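Side-chain contacts in transcriptional regulator, MerR family (Bacillus thuringiensis serovar konkukian, PDB 3GPV), which probably binds DNA and regulates transcription as a dimer: residues B[61-64]-B[65-69]; B[105-108]-B[109-113]. One frame throughout, in Å; residues are numbered along the deposited sequence.

Contact 1 (B[61-64]-B[65-69]); sequences KYLE and MILCL
Leu-63 and Leu-67, one helical turn apart, supply the direct apolar touch between side chains: CD1 of Leu-63 lies 3.8 Å from CG of Leu-67, and the two branched ends pass each other at a slant. Their first torsions differ. Leu-63 turns CG away from its own backbone N (chi1 172°), which swings its end toward the following turn, whereas Leu-67 keeps CG beside its N, and that CG rests 3.2 Å from Leu-63 O. Ile-66 does the same one residue back, its CG1 lying 3.0 Å from Tyr-62 O. These carbonyls are thus flanked by aliphatic carbon while they accept the i to i+4 bonds of the helix. Ile-66 N reaches Tyr-62 O at 2.9 Å, and Leu-67 N gives the straightest of the four bonds, to Leu-63 O at 2.9 Å with an N-H...O angle of 168°. At the ends of the series, Cys-68 N meets Glu-64 O at 2.9 Å, and the bond from Met-65 N to Lys-61 O is longer, at 3.3 Å. Met-65 is a selenomethionine, and its bent chain leads away from 61-64. Further out, helix 57-70 is covered on several faces, as fits a helix within the MerR-type helix-turn-helix family region, which probably binds DNA. The ring of Tyr-62 stacks with Phe-44, and Ile-66 packs on Ile-79 and Ile-83 of helix 76-88. Leu-69 touches Met-100 and Gln-103 of helix 93-128, while Met-65, Cys-68 and Leu-69 pack against Lys-124, Asn-117 and Ile-121 of the second subunit, respectively.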
loop_
_atom_site.group_PDB
_atom_site.type_symbol
_atom_site.label_atom_id
_atom_site.label_comp_id
_atom_site.label_asym_id
_atom_site.label_seq_id
_atom_site.Cartn_x
_atom_site.Cartn_y
_atom_site.Cartn_z
ATOM N N LYS B 61 20.190 -9.688 -5.478
ATOM C CA LYS B 61 19.209 -10.651 -4.979
ATOM C C LYS B 61 18.640 -10.096 -3.678
ATOM O O LYS B 61 17.437 -10.137 -3.453
ATOM C CB LYS B 61 19.867 -12.015 -4.744
ATOM C CG LYS B 61 20.302 -12.695 -6.036
ATOM C CD LYS B 61 21.166 -13.926 -5.777
ATOM C CE LYS B 61 21.596 -14.594 -7.085
ATOM N NZ LYS B 61 22.652 -15.632 -6.875
ATOM N N TYR B 62 19.507 -9.555 -2.832
ATOM C CA TYR B 62 19.059 -8.964 -1.576
ATOM C C TYR B 62 18.168 -7.744 -1.846
ATOM O O TYR B 62 17.185 -7.506 -1.145
ATOM C CB TYR B 62 20.261 -8.532 -0.734
ATOM C CG TYR B 62 20.834 -9.599 0.172
ATOM C CD1 TYR B 62 20.027 -10.259 1.097
ATOM C CD2 TYR B 62 22.192 -9.900 0.151
ATOM C CE1 TYR B 62 20.559 -11.187 1.983
ATOM C CE2 TYR B 62 22.738 -10.825 1.031
ATOM C CZ TYR B 62 21.916 -11.467 1.947
ATOM O OH TYR B 62 22.447 -12.378 2.831
ATOM N N LEU B 63 18.512 -6.965 -2.868
ATOM C CA LEU B 63 17.708 -5.791 -3.193
ATOM C C LEU B 63 16.302 -6.178 -3.636
ATOM O O LEU B 63 15.327 -5.513 -3.297
ATOM C CB LEU B 63 18.366 -4.960 -4.301
ATOM C CG LEU B 63 17.503 -3.803 -4.849
ATOM C CD1 LEU B 63 17.103 -2.864 -3.722
ATOM C CD2 LEU B 63 18.269 -3.034 -5.916
ATOM N N GLU B 64 16.201 -7.249 -4.412
ATOM C CA GLU B 64 14.901 -7.695 -4.876
ATOM C C GLU B 64 14.026 -8.087 -3.705
ATOM O O GLU B 64 12.822 -7.840 -3.725
ATOM C CB GLU B 64 15.056 -8.860 -5.854
ATOM C CG GLU B 64 15.690 -8.437 -7.179
ATOM C CD GLU B 64 15.548 -9.472 -8.275
ATOM O OE1 GLU B 64 14.403 -9.887 -8.556
ATOM O OE2 GLU B 64 16.579 -9.860 -8.864
HETATM N N MSE B 65 14.624 -8.689 -2.679
HETATM C CA MSE B 65 13.822 -9.072 -1.518
HETATM C C MSE B 65 13.475 -7.832 -0.727
HETATM O O MSE B 65 12.353 -7.692 -0.266
HETATM C CB MSE B 65 14.532 -10.085 -0.618
HETATM C CG MSE B 65 13.676 -10.526 0.582
HETATM SE SE MSE B 65 11.967 -11.386 0.124
HETATM C CE MSE B 65 12.749 -12.999 -0.620
ATOM N N ILE B 66 14.429 -6.927 -0.582
ATOM C CA ILE B 66 14.160 -5.701 0.150
ATOM C C ILE B 66 12.938 -5.065 -0.483
ATOM O O ILE B 66 11.976 -4.751 0.201
ATOM C CB ILE B 66 15.355 -4.718 0.111
ATOM C CG1 ILE B 66 16.545 -5.335 0.840
ATOM C CG2 ILE B 66 14.967 -3.402 0.745
ATOM C CD1 ILE B 66 16.215 -5.878 2.231
ATOM N N LEU B 67 12.949 -4.949 -1.807
ATOM C CA LEU B 67 11.829 -4.349 -2.514
ATOM C C LEU B 67 10.536 -5.154 -2.372
ATOM O O LEU B 67 9.455 -4.580 -2.249
ATOM C CB LEU B 67 12.174 -4.172 -3.999
ATOM C CG LEU B 67 13.352 -3.234 -4.290
ATOM C CD1 LEU B 67 13.639 -3.194 -5.771
ATOM C CD2 LEU B 67 13.027 -1.847 -3.776
ATOM N N CYS B 68 10.659 -6.475 -2.401
ATOM C CA CYS B 68 9.512 -7.354 -2.271
ATOM C C CYS B 68 8.830 -7.144 -0.925
ATOM O O CYS B 68 7.619 -6.992 -0.852
ATOM C CB CYS B 68 9.963 -8.808 -2.409
ATOM S SG CYS B 68 8.720 -10.058 -1.980
ATOM N N LEU B 69 9.625 -7.128 0.135
ATOM C CA LEU B 69 9.116 -6.935 1.485
ATOM C C LEU B 69 8.555 -5.528 1.683
ATOM O O LEU B 69 7.560 -5.336 2.376
ATOM C CB LEU B 69 10.235 -7.208 2.497
ATOM C CG LEU B 69 10.759 -8.647 2.496
ATOM C CD1 LEU B 69 11.970 -8.781 3.392
ATOM C CD2 LEU B 69 9.664 -9.561 2.958
#

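Contact 2 (B[105-108]-B[109-113]); sequences ANVL and QLIQD
Val-107 and Ile-111 meet through branches set by their torsions: Val-107 turns CG1 away from its backbone N (chi1 179°), and, as modelled, Ile-111 folds its CD1 back toward the preceding turn (chi2 63°). The two methyls come within 3.4 Å, Val-107 CG1 to Ile-111 CD1, tighter than usual for carbon pairs, and the modelled place of that CD1 is doubtful because it also crowds the Val-107 carbonyl. The side-chain touch rests on this one CD1 and is itself doubtful; the i to i+4 spacing of the two residues on the helix is not. Beneath it runs the regular i to i+4 backbone pattern. Leu-110 N binds Asn-106 O at 2.9 Å, Gln-109 N binds Ala-105 O at 3.1 Å, and Gln-112 N reaches Leu-108 O, also at 3.1 Å. A polar link forms one turn further on: the bent chain of Gln-109 brings NE2 to Asp-113 OD1 at 2.9 Å. The acceptor lies almost in the amide plane of Gln-109, but the donor stands 44° out of the carboxylate plane. Thr-114 of the second subunit packs on Val-107, Leu-110 and Ile-111, and Leu-118 of that subunit on Leu-108. The chemistry is therefore divided round helix 93-128: aliphatic groups face the partner chain, consistent with the predicted coiled coil, while the neutral amide of Gln-109 holds one carboxylate oxygen of Asp-113 without forming an ion pair.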
loop_
_atom_site.group_PDB
_atom_site.type_symbol
_atom_site.label_atom_id
_atom_site.label_comp_id
_atom_site.label_asym_id
_atom_site.label_seq_id
_atom_site.Cartn_x
_atom_site.Cartn_y
_atom_site.Cartn_z
ATOM N N ALA B 105 1.811 -14.874 5.583
ATOM C CA ALA B 105 0.476 -14.777 6.158
ATOM C C ALA B 105 -0.068 -13.355 5.900
ATOM O O ALA B 105 -1.209 -13.180 5.467
ATOM C CB ALA B 105 0.533 -15.097 7.674
ATOM N N ASN B 106 0.758 -12.341 6.141
ATOM C CA ASN B 106 0.335 -10.963 5.911
ATOM C C ASN B 106 -0.001 -10.699 4.433
ATOM O O ASN B 106 -0.978 -10.031 4.103
ATOM C CB ASN B 106 1.429 -9.993 6.350
ATOM C CG ASN B 106 1.505 -9.837 7.853
ATOM O OD1 ASN B 106 0.483 -9.818 8.530
ATOM N ND2 ASN B 106 2.718 -9.699 8.380
ATOM N N VAL B 107 0.809 -11.234 3.536
ATOM C CA VAL B 107 0.550 -11.002 2.130
ATOM C C VAL B 107 -0.730 -11.714 1.696
ATOM O O VAL B 107 -1.484 -11.188 0.894
ATOM C CB VAL B 107 1.755 -11.418 1.263
ATOM C CG1 VAL B 107 1.440 -11.186 -0.207
ATOM C CG2 VAL B 107 2.969 -10.589 1.643
ATOM N N LEU B 108 -0.996 -12.895 2.234
ATOM C CA LEU B 108 -2.233 -13.589 1.884
ATOM C C LEU B 108 -3.428 -12.717 2.291
ATOM O O LEU B 108 -4.401 -12.583 1.550
ATOM C CB LEU B 108 -2.341 -14.930 2.606
ATOM C CG LEU B 108 -1.849 -16.261 2.005
ATOM C CD1 LEU B 108 -1.696 -16.164 0.495
ATOM C CD2 LEU B 108 -0.556 -16.657 2.671
ATOM N N GLN B 109 -3.357 -12.138 3.485
ATOM C CA GLN B 109 -4.439 -11.274 3.961
ATOM C C GLN B 109 -4.564 -10.049 3.052
ATOM O O GLN B 109 -5.672 -9.594 2.738
ATOM C CB GLN B 109 -4.175 -10.802 5.393
ATOM C CG GLN B 109 -5.338 -9.996 5.976
ATOM C CD GLN B 109 -6.607 -10.841 6.100
ATOM O OE1 GLN B 109 -6.591 -11.897 6.721
ATOM N NE2 GLN B 109 -7.698 -10.383 5.499
ATOM N N LEU B 110 -3.417 -9.508 2.661
ATOM C CA LEU B 110 -3.369 -8.348 1.790
ATOM C C LEU B 110 -4.091 -8.622 0.475
ATOM O O LEU B 110 -4.849 -7.785 0.002
ATOM C CB LEU B 110 -1.914 -7.950 1.520
ATOM C CG LEU B 110 -1.651 -6.825 0.506
ATOM C CD1 LEU B 110 -2.344 -5.537 0.947
ATOM C CD2 LEU B 110 -0.141 -6.611 0.361
ATOM N N ILE B 111 -3.857 -9.792 -0.110
ATOM C CA ILE B 111 -4.507 -10.143 -1.372
ATOM C C ILE B 111 -6.022 -10.230 -1.138
ATOM O O ILE B 111 -6.816 -9.715 -1.910
ATOM C CB ILE B 111 -4.005 -11.525 -1.926
ATOM C CG1 ILE B 111 -2.639 -11.374 -2.596
ATOM C CG2 ILE B 111 -4.959 -12.052 -2.981
ATOM C CD1 ILE B 111 -1.574 -10.950 -1.712
ATOM N N GLN B 112 -6.423 -10.880 -0.058
ATOM C CA GLN B 112 -7.850 -11.002 0.202
ATOM C C GLN B 112 -8.486 -9.632 0.420
ATOM O O GLN B 112 -9.558 -9.354 -0.112
ATOM C CB GLN B 112 -8.102 -11.901 1.408
ATOM C CG GLN B 112 -9.577 -11.987 1.765
ATOM C CD GLN B 112 -9.863 -13.071 2.770
ATOM O OE1 GLN B 112 -9.880 -14.256 2.426
ATOM N NE2 GLN B 112 -10.071 -12.679 4.032
ATOM N N ASP B 113 -7.817 -8.779 1.192
ATOM C CA ASP B 113 -8.324 -7.430 1.436
ATOM C C ASP B 113 -8.429 -6.653 0.134
ATOM O O ASP B 113 -9.362 -5.878 -0.054
ATOM C CB ASP B 113 -7.418 -6.672 2.397
ATOM C CG ASP B 113 -7.507 -7.202 3.812
ATOM O OD1 ASP B 113 -8.474 -7.928 4.111
ATOM O OD2 ASP B 113 -6.616 -6.884 4.617
#

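Overall arrangement
Contacts 1 and 2 both pair residues one turn apart within a single helix, yet in different settings. Contact 1, on helix 57-70, is partly buried, its centre 4 Å from that of the chain; contact 2, on helix 93-128, is a surface contact whose centre lies 16 Å out. Their centres are 19 Å apart and their nearest atoms about 6 Å, without touching. Each has an aliphatic i to i+4 pair, the one in contact 2 less securely placed, but contact 1 adds packing against several elements of its own chain, whereas contact 2 adds a side-chain amide-carboxylate bond. Both reach the second subunit: its Asn-117, Ile-121 and Lys-124 at contact 1, its Thr-114 and Leu-118 at contact 2.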